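Local structure of cycloalternan-forming enzyme (Listeria monocytogenes serovar 1/2a, 5F7U) at residues F509-E523 with D565-I577. The protein is a multidomain glycoside hydrolase family 31 enzyme, with a TIM-barrel domain and a family 6 carbohydrate-binding module. The protein carries 1 engineered substitution. Sequence-based numbering, arbitrary orientation.
Sequences FTNKDAVDWWTSQRE and DYVSSYFDFAKSI
Two helices on the outside of the TIM barrel, 512-520 and 555-577, meet here through T519 on F573 and W518 on Y570. T519 CB sits almost straight above the centre of the F573 ring, 3.4 Å from its centroid, a CH-pi contact. F573 CG is anti to the backbone N (chi1 166°), which carries the ring across to T519. F573 CZ lies 3.1 Å from T519 O, and E523 CA comes to the ring edge, near its plane.

W518 NE1 donates to Y570 OH at 2.8 Å. The bond is bent, with an N-H...O angle of 143°. The two rings meet rim to rim, neither over the face of the other. Y570 OH is also hydrogen-bonded to Q457 OE1, and R522 NE donates to the same oxygen. The R522 guanidinium lies with one face over W518 NE1, and its NH2 donates to W518 O at 3.0 Å.

In the barrel, helix 555-577 follows strand 534-536, and Y566 and Y570 both touch T536 of that strand. F509, in the loop before helix 512-520, packs on the start of 565-577, against Y566, S569 and Y570. Y566 CA stands over one face of its ring, 3.9 Å from the centroid. F509 CZ touches Y566 CD1 at 3.7 Å, with the two ring planes at 45°. F509 CD1 packs on S569 CB at 3.6 Å. V515 CG1 reaches the same carbon, while S569 OG turns back and hydrogen-bonds to D565 O.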
ATOM      1  N   PHE A 509      21.539  10.058 -10.084  1.00 17.70           N
ATOM      2  CA  PHE A 509      20.769  10.850  -9.118  1.00 17.76           C
ATOM      3  C   PHE A 509      21.452  11.053  -7.770  1.00 18.37           C
ATOM      4  O   PHE A 509      20.957  11.815  -6.943  1.00 18.90           O
ATOM      5  CB  PHE A 509      19.312  10.350  -9.000  1.00 16.87           C
ATOM      6  CG  PHE A 509      18.487  10.705 -10.195  1.00 16.61           C
ATOM      7  CD1 PHE A 509      17.884  11.964 -10.289  1.00 16.82           C
ATOM      8  CD2 PHE A 509      18.371   9.819 -11.269  1.00 16.32           C
ATOM      9  CE1 PHE A 509      17.147  12.317 -11.422  1.00 16.66           C
ATOM     10  CE2 PHE A 509      17.633  10.162 -12.397  1.00 16.38           C
ATOM     11  CZ  PHE A 509      17.029  11.425 -12.473  1.00 16.49           C
ATOM     12  N   THR A 510      22.618  10.435  -7.578  1.00 18.57           N
ATOM     13  CA  THR A 510      23.439  10.690  -6.375  1.00 19.19           C
ATOM     14  C   THR A 510      24.299  11.949  -6.530  1.00 20.35           C
ATOM     15  O   THR A 510      24.894  12.435  -5.556  1.00 21.17           O
ATOM     16  CB  THR A 510      24.343   9.485  -5.959  1.00 18.85           C
ATOM     17  OG1 THR A 510      25.494   9.370  -6.808  1.00 19.09           O
ATOM     18  CG2 THR A 510      23.574   8.173  -5.930  1.00 18.48           C
ATOM     19  N   ASN A 511      24.366  12.461  -7.759  1.00 20.89           N
ATOM     20  CA  ASN A 511      25.262  13.543  -8.126  1.00 22.16           C
ATOM     21  C   ASN A 511      24.421  14.823  -8.189  1.00 22.50           C
ATOM     22  O   ASN A 511      23.658  15.006  -9.127  1.00 21.83           O
ATOM     23  CB  ASN A 511      25.928  13.186  -9.473  1.00 22.38           C
ATOM     24  CG  ASN A 511      26.892  14.250  -9.989  1.00 23.56           C
ATOM     25  OD1 ASN A 511      26.792  15.428  -9.649  1.00 24.18           O
ATOM     26  ND2 ASN A 511      27.805  13.834 -10.860  1.00 24.08           N
ATOM     27  N   LYS A 512      24.558  15.694  -7.182  1.00 23.37           N
ATOM     28  CA  LYS A 512      23.705  16.889  -7.086  1.00 24.35           C
ATOM     29  C   LYS A 512      23.786  17.781  -8.335  1.00 24.13           C
ATOM     30  O   LYS A 512      22.757  18.261  -8.812  1.00 23.42           O
ATOM     31  CB  LYS A 512      24.004  17.685  -5.804  1.00 26.67           C
ATOM     32  CG  LYS A 512      22.998  18.796  -5.494  1.00 29.21           C
ATOM     33  CD  LYS A 512      23.582  19.761  -4.462  1.00 31.97           C
ATOM     34  CE  LYS A 512      22.766  21.049  -4.359  1.00 33.53           C
ATOM     35  NZ  LYS A 512      23.161  21.800  -3.134  1.00 34.66           N
ATOM     36  N   ASP A 513      24.994  17.973  -8.871  1.00 24.33           N
ATOM     37  CA  ASP A 513      25.182  18.728 -10.116  1.00 24.80           C
ATOM     38  C   ASP A 513      24.456  18.080 -11.320  1.00 23.68           C
ATOM     39  O   ASP A 513      23.852  18.787 -12.127  1.00 23.62           O
ATOM     40  CB  ASP A 513      26.668  18.920 -10.453  1.00 26.60           C
ATOM     41  CG  ASP A 513      27.429  19.760  -9.417  1.00 28.15           C
ATOM     42  OD1 ASP A 513      26.840  20.564  -8.666  1.00 28.63           O
ATOM     43  OD2 ASP A 513      28.667  19.622  -9.390  1.00 29.84           O
ATOM     44  N   ALA A 514      24.499  16.749 -11.415  1.00 22.37           N
ATOM     45  CA  ALA A 514      23.797  16.014 -12.482  1.00 21.52           C
ATOM     46  C   ALA A 514      22.287  16.211 -12.393  1.00 20.91           C
ATOM     47  O   ALA A 514      21.614  16.423 -13.410  1.00 20.42           O
ATOM     48  CB  ALA A 514      24.120  14.525 -12.421  1.00 21.01           C
ATOM     49  N   VAL A 515      21.773  16.109 -11.167  1.00 20.42           N
ATOM     50  CA  VAL A 515      20.342  16.296 -10.887  1.00 20.15           C
ATOM     51  C   VAL A 515      19.919  17.711 -11.255  1.00 21.29           C
ATOM     52  O   VAL A 515      18.905  17.900 -11.935  1.00 21.00           O
ATOM     53  CB  VAL A 515      20.026  15.987  -9.410  1.00 19.69           C
ATOM     54  CG1 VAL A 515      18.546  16.250  -9.081  1.00 19.35           C
ATOM     55  CG2 VAL A 515      20.395  14.531  -9.121  1.00 19.10           C
ATOM     56  N   ASP A 516      20.700  18.703 -10.807  1.00 22.46           N
ATOM     57  CA  ASP A 516      20.419  20.099 -11.144  1.00 23.92           C
ATOM     58  C   ASP A 516      20.352  20.315 -12.653  1.00 23.53           C
ATOM     59  O   ASP A 516      19.437  20.988 -13.131  1.00 23.89           O
ATOM     60  CB  ASP A 516      21.440  21.053 -10.489  1.00 26.37           C
ATOM     61  CG  ASP A 516      21.254  21.162  -8.961  1.00 28.11           C
ATOM     62  OD1 ASP A 516      20.151  20.836  -8.437  1.00 29.26           O
ATOM     63  OD2 ASP A 516      22.217  21.569  -8.278  1.00 30.40           O
ATOM     64  N   TRP A 517      21.286  19.721 -13.397  1.00 22.88           N
ATOM     65  CA  TRP A 517      21.278  19.804 -14.857  1.00 22.27           C
ATOM     66  C   TRP A 517      20.038  19.145 -15.444  1.00 21.19           C
ATOM     67  O   TRP A 517      19.304  19.758 -16.192  1.00 21.23           O
ATOM     68  CB  TRP A 517      22.527  19.181 -15.471  1.00 22.47           C
ATOM     69  CG  TRP A 517      22.406  19.052 -16.941  1.00 22.59           C
ATOM     70  CD1 TRP A 517      22.320  20.081 -17.850  1.00 23.07           C
ATOM     71  CD2 TRP A 517      22.316  17.835 -17.696  1.00 22.12           C
ATOM     72  NE1 TRP A 517      22.178  19.573 -19.119  1.00 23.14           N
ATOM     73  CE2 TRP A 517      22.178  18.200 -19.058  1.00 22.64           C
ATOM     74  CE3 TRP A 517      22.338  16.465 -17.354  1.00 21.56           C
ATOM     75  CZ2 TRP A 517      22.075  17.248 -20.090  1.00 22.38           C
ATOM     76  CZ3 TRP A 517      22.224  15.510 -18.384  1.00 21.43           C
ATOM     77  CH2 TRP A 517      22.107  15.911 -19.734  1.00 21.72           C
ATOM     78  N   TRP A 518      19.818  17.888 -15.097  1.00 20.24           N
ATOM     79  CA  TRP A 518      18.693  17.115 -15.650  1.00 19.63           C
ATOM     80  C   TRP A 518      17.366  17.837 -15.413  1.00 19.57           C
ATOM     81  O   TRP A 518      16.582  18.027 -16.352  1.00 19.55           O
ATOM     82  CB  TRP A 518      18.667  15.758 -14.979  1.00 18.98           C
ATOM     83  CG  TRP A 518      17.744  14.753 -15.577  1.00 18.62           C
ATOM     84  CD1 TRP A 518      16.466  14.459 -15.164  1.00 18.21           C
ATOM     85  CD2 TRP A 518      18.046  13.837 -16.639  1.00 18.71           C
ATOM     86  NE1 TRP A 518      15.945  13.427 -15.925  1.00 18.00           N
ATOM     87  CE2 TRP A 518      16.893  13.025 -16.834  1.00 18.21           C
ATOM     88  CE3 TRP A 518      19.184  13.617 -17.448  1.00 18.92           C
ATOM     89  CZ2 TRP A 518      16.840  12.002 -17.802  1.00 18.04           C
ATOM     90  CZ3 TRP A 518      19.133  12.599 -18.419  1.00 18.88           C
ATOM     91  CH2 TRP A 518      17.958  11.801 -18.581  1.00 18.41           C
ATOM     92  N   THR A 519      17.147  18.273 -14.167  1.00 19.68           N
ATOM     93  CA  THR A 519      15.929  18.991 -13.803  1.00 19.82           C
ATOM     94  C   THR A 519      15.842  20.368 -14.466  1.00 20.45           C
ATOM     95  O   THR A 519      14.756  20.778 -14.869  1.00 20.34           O
ATOM     96  CB  THR A 519      15.730  19.087 -12.286  1.00 19.76           C
ATOM     97  OG1 THR A 519      16.815  19.800 -11.693  1.00 20.77           O
ATOM     98  CG2 THR A 519      15.581  17.669 -11.648  1.00 19.16           C
ATOM     99  N   SER A 520      16.982  21.057 -14.631  1.00 21.19           N
ATOM    100  CA  SER A 520      16.972  22.373 -15.315  1.00 21.96           C
ATOM    101  C   SER A 520      16.367  22.293 -16.731  1.00 21.69           C
ATOM    102  O   SER A 520      15.757  23.255 -17.214  1.00 21.79           O
ATOM    103  CB  SER A 520      18.368  23.024 -15.363  1.00 22.66           C
ATOM    104  OG  SER A 520      19.222  22.398 -16.313  1.00 23.33           O
ATOM    105  N   GLN A 521      16.531  21.141 -17.381  1.00 21.11           N
ATOM    106  CA  GLN A 521      16.047  20.938 -18.745  1.00 21.11           C
ATOM    107  C   GLN A 521      14.533  20.859 -18.786  1.00 20.50           C
ATOM    108  O   GLN A 521      13.918  21.131 -19.817  1.00 20.38           O
ATOM    109  CB  GLN A 521      16.634  19.658 -19.347  1.00 21.38           C
ATOM    110  CG  GLN A 521      18.153  19.659 -19.460  1.00 22.73           C
ATOM    111  CD  GLN A 521      18.654  18.401 -20.129  1.00 23.54           C
ATOM    112  OE1 GLN A 521      18.482  17.303 -19.600  1.00 23.83           O
ATOM    113  NE2 GLN A 521      19.261  18.547 -21.299  1.00 24.41           N
ATOM    114  N   ARG A 522      13.953  20.468 -17.654  1.00 19.80           N
ATOM    115  CA  ARG A 522      12.512  20.378 -17.487  1.00 19.52           C
ATOM    116  C   ARG A 522      11.886  21.592 -16.802  1.00 20.16           C
ATOM    117  O   ARG A 522      10.660  21.646 -16.689  1.00 19.67           O
ATOM    118  CB  ARG A 522      12.133  19.114 -16.680  1.00 18.70           C
ATOM    119  CG  ARG A 522      12.189  17.833 -17.486  1.00 18.54           C
ATOM    120  CD  ARG A 522      13.487  17.094 -17.255  1.00 18.70           C
ATOM    121  NE  ARG A 522      13.533  15.844 -18.021  1.00 18.66           N
ATOM    122  CZ  ARG A 522      14.630  15.352 -18.578  1.00 18.92           C
ATOM    123  NH1 ARG A 522      14.573  14.218 -19.289  1.00 18.74           N
ATOM    124  NH2 ARG A 522      15.777  16.006 -18.451  1.00 19.36           N
ATOM    125  N   GLU A 523      12.703  22.559 -16.360  1.00 21.26           N
ATOM    126  CA  GLU A 523      12.179  23.705 -15.598  1.00 22.43           C
ATOM    127  C   GLU A 523      11.010  24.409 -16.299  1.00 21.75           C
ATOM    128  O   GLU A 523       9.979  24.681 -15.668  1.00 21.59           O
ATOM    129  CB  GLU A 523      13.288  24.721 -15.295  1.00 24.89           C
ATOM    130  CG  GLU A 523      12.874  25.777 -14.276  1.00 28.11           C
ATOM    131  CD  GLU A 523      13.745  27.026 -14.298  1.00 31.29           C
ATOM    132  OE1 GLU A 523      14.974  26.915 -14.469  1.00 33.85           O
ATOM    133  OE2 GLU A 523      13.209  28.145 -14.140  1.00 33.38           O
ATOM    134  N   ASP A 565      16.093   7.484  -5.225  1.00 14.33           N
ATOM    135  CA  ASP A 565      16.875   8.707  -5.479  1.00 14.83           C
ATOM    136  C   ASP A 565      16.294   9.483  -6.657  1.00 14.56           C
ATOM    137  O   ASP A 565      16.151  10.714  -6.603  1.00 14.46           O
ATOM    138  CB  ASP A 565      18.342   8.353  -5.743  1.00 16.19           C
ATOM    139  CG  ASP A 565      19.118   8.039  -4.476  1.00 17.29           C
ATOM    140  OD1 ASP A 565      18.623   8.310  -3.353  1.00 17.71           O
ATOM    141  OD2 ASP A 565      20.260   7.546  -4.611  1.00 17.94           O
ATOM    142  N   TYR A 566      15.942   8.741  -7.710  1.00 13.91           N
ATOM    143  CA  TYR A 566      15.337   9.307  -8.909  1.00 13.73           C
ATOM    144  C   TYR A 566      13.975   9.942  -8.591  1.00 13.57           C
ATOM    145  O   TYR A 566      13.728  11.114  -8.903  1.00 13.67           O
ATOM    146  CB  TYR A 566      15.221   8.170  -9.943  1.00 13.52           C
ATOM    147  CG  TYR A 566      14.137   8.269 -11.018  1.00 13.55           C
ATOM    148  CD1 TYR A 566      13.979   9.425 -11.809  1.00 13.91           C
ATOM    149  CD2 TYR A 566      13.339   7.163 -11.306  1.00 13.18           C
ATOM    150  CE1 TYR A 566      13.008   9.482 -12.806  1.00 13.93           C
ATOM    151  CE2 TYR A 566      12.368   7.213 -12.308  1.00 13.23           C
ATOM    152  CZ  TYR A 566      12.233   8.372 -13.074  1.00 13.62           C
ATOM    153  OH  TYR A 566      11.282   8.441 -14.082  1.00 13.64           O
ATOM    154  N   VAL A 567      13.095   9.163  -7.966  1.00 13.19           N
ATOM    155  CA  VAL A 567      11.728   9.630  -7.724  1.00 13.04           C
ATOM    156  C   VAL A 567      11.733  10.827  -6.772  1.00 13.38           C
ATOM    157  O   VAL A 567      11.024  11.833  -7.004  1.00 13.69           O
ATOM    158  CB  VAL A 567      10.852   8.469  -7.192  1.00 12.63           C
ATOM    159  CG1 VAL A 567       9.538   8.970  -6.581  1.00 12.76           C
ATOM    160  CG2 VAL A 567      10.559   7.492  -8.325  1.00 12.63           C
ATOM    161  N   SER A 568      12.525  10.726  -5.700  1.00 13.47           N
ATOM    162  CA  SER A 568      12.595  11.827  -4.733  1.00 14.15           C
ATOM    163  C   SER A 568      13.183  13.091  -5.362  1.00 14.92           C
ATOM    164  O   SER A 568      12.705  14.196  -5.067  1.00 15.19           O
ATOM    165  CB  SER A 568      13.382  11.429  -3.481  1.00 14.36           C
ATOM    166  OG  SER A 568      14.752  11.191  -3.770  1.00 14.63           O
ATOM    167  N   SER A 569      14.176  12.938  -6.248  1.00 14.99           N
ATOM    168  CA  SER A 569      14.793  14.120  -6.887  1.00 15.90           C
ATOM    169  C   SER A 569      13.765  14.904  -7.686  1.00 16.03           C
ATOM    170  O   SER A 569      13.690  16.141  -7.571  1.00 16.25           O
ATOM    171  CB  SER A 569      15.964  13.738  -7.787  1.00 16.25           C
ATOM    172  OG  SER A 569      17.075  13.318  -7.014  1.00 16.92           O
ATOM    173  N   TYR A 570      12.978  14.185  -8.486  1.00 15.55           N
ATOM    174  CA  TYR A 570      11.931  14.818  -9.279  1.00 15.75           C
ATOM    175  C   TYR A 570      10.814  15.400  -8.423  1.00 15.73           C
ATOM    176  O   TYR A 570      10.304  16.479  -8.732  1.00 16.12           O
ATOM    177  CB  TYR A 570      11.327  13.815 -10.229  1.00 15.46           C
ATOM    178  CG  TYR A 570      11.869  13.794 -11.633  1.00 15.69           C
ATOM    179  CD1 TYR A 570      12.958  12.983 -11.970  1.00 15.79           C
ATOM    180  CD2 TYR A 570      11.232  14.510 -12.650  1.00 15.97           C
ATOM    181  CE1 TYR A 570      13.410  12.902 -13.292  1.00 16.01           C
ATOM    182  CE2 TYR A 570      11.675  14.442 -13.971  1.00 16.22           C
ATOM    183  CZ  TYR A 570      12.765  13.628 -14.284  1.00 16.53           C
ATOM    184  OH  TYR A 570      13.199  13.506 -15.599  1.00 16.83           O
ATOM    185  N   PHE A 571      10.402  14.663  -7.382  1.00 15.02           N
ATOM    186  CA  PHE A 571       9.317  15.104  -6.501  1.00 15.35           C
ATOM    187  C   PHE A 571       9.691  16.434  -5.832  1.00 15.96           C
ATOM    188  O   PHE A 571       8.900  17.384  -5.846  1.00 15.90           O
ATOM    189  CB  PHE A 571       9.018  14.042  -5.423  1.00 15.10           C
ATOM    190  CG  PHE A 571       7.915  14.430  -4.457  1.00 15.58           C
ATOM    191  CD1 PHE A 571       6.572  14.448  -4.861  1.00 15.81           C
ATOM    192  CD2 PHE A 571       8.216  14.757  -3.133  1.00 16.08           C
ATOM    193  CE1 PHE A 571       5.558  14.805  -3.965  1.00 16.20           C
ATOM    194  CE2 PHE A 571       7.214  15.127  -2.240  1.00 16.36           C
ATOM    195  CZ  PHE A 571       5.879  15.140  -2.648  1.00 16.46           C
ATOM    196  N   ASP A 572      10.900  16.480  -5.263  1.00 16.47           N
ATOM    197  CA  ASP A 572      11.402  17.691  -4.588  1.00 17.79           C
ATOM    198  C   ASP A 572      11.556  18.842  -5.568  1.00 18.35           C
ATOM    199  O   ASP A 572      11.195  19.984  -5.265  1.00 18.41           O
ATOM    200  CB  ASP A 572      12.759  17.439  -3.926  1.00 18.76           C
ATOM    201  CG  ASP A 572      12.680  16.456  -2.766  1.00 19.59           C
ATOM    202  OD1 ASP A 572      11.560  16.096  -2.342  1.00 19.18           O
ATOM    203  OD2 ASP A 572      13.765  16.033  -2.295  1.00 20.68           O
ATOM    204  N   PHE A 573      12.091  18.534  -6.744  1.00 18.55           N
ATOM    205  CA  PHE A 573      12.267  19.561  -7.781  1.00 19.12           C
ATOM    206  C   PHE A 573      10.934  20.190  -8.200  1.00 19.19           C
ATOM    207  O   PHE A 573      10.812  21.422  -8.235  1.00 19.47           O
ATOM    208  CB  PHE A 573      13.013  18.990  -8.986  1.00 19.92           C
ATOM    209  CG  PHE A 573      12.938  19.861 -10.213  1.00 21.61           C
ATOM    210  CD1 PHE A 573      13.555  21.111 -10.233  1.00 22.73           C
ATOM    211  CD2 PHE A 573      12.253  19.418 -11.350  1.00 21.96           C
ATOM    212  CE1 PHE A 573      13.492  21.930 -11.382  1.00 23.76           C
ATOM    213  CE2 PHE A 573      12.192  20.222 -12.494  1.00 22.61           C
ATOM    214  CZ  PHE A 573      12.798  21.477 -12.503  1.00 23.24           C
ATOM    215  N   ALA A 574       9.944  19.359  -8.519  1.00 18.62           N
ATOM    216  CA  ALA A 574       8.643  19.863  -8.961  1.00 18.64           C
ATOM    217  C   ALA A 574       7.987  20.725  -7.877  1.00 19.02           C
ATOM    218  O   ALA A 574       7.497  21.809  -8.170  1.00 19.24           O
ATOM    219  CB  ALA A 574       7.739  18.716  -9.384  1.00 18.32           C
ATOM    220  N   LYS A 575       8.034  20.249  -6.632  1.00 18.96           N
ATOM    221  CA  LYS A 575       7.476  20.962  -5.479  1.00 20.30           C
ATOM    222  C   LYS A 575       8.148  22.293  -5.204  1.00 20.85           C
ATOM    223  O   LYS A 575       7.493  23.249  -4.747  1.00 21.13           O
ATOM    224  CB  LYS A 575       7.539  20.073  -4.233  1.00 20.85           C
ATOM    225  CG  LYS A 575       6.249  19.352  -3.951  1.00 22.48           C
ATOM    226  CD  LYS A 575       6.219  18.763  -2.534  1.00 22.95           C
ATOM    227  CE  LYS A 575       5.752  19.781  -1.512  1.00 24.30           C
ATOM    228  NZ  LYS A 575       5.464  19.180  -0.166  1.00 25.13           N
ATOM    229  N   SER A 576       9.447  22.373  -5.507  1.00 21.11           N
ATOM    230  CA  SER A 576      10.212  23.608  -5.318  1.00 21.92           C
ATOM    231  C   SER A 576       9.669  24.755  -6.173  1.00 22.24           C
ATOM    232  O   SER A 576       9.743  25.921  -5.774  1.00 22.65           O
ATOM    233  CB  SER A 576      11.719  23.376  -5.547  1.00 22.08           C
ATOM    234  OG  SER A 576      12.110  23.416  -6.921  1.00 22.51           O
ATOM    235  N   ILE A 577       9.091  24.408  -7.325  1.00 21.63           N
ATOM    236  CA  ILE A 577       8.502  25.372  -8.248  1.00 21.99           C
ATOM    237  C   ILE A 577       6.989  25.504  -8.051  1.00 21.77           C
ATOM    238  O   ILE A 577       6.449  26.620  -8.025  1.00 21.76           O
ATOM    239  CB  ILE A 577       8.876  25.043  -9.719  1.00 22.31           C
ATOM    240  CG1 ILE A 577      10.391  25.251  -9.916  1.00 22.92           C
ATOM    241  CG2 ILE A 577       8.106  25.940 -10.691  1.00 22.70           C
ATOM    242  CD1 ILE A 577      11.012  24.544 -11.101  1.00 22.80           C
TER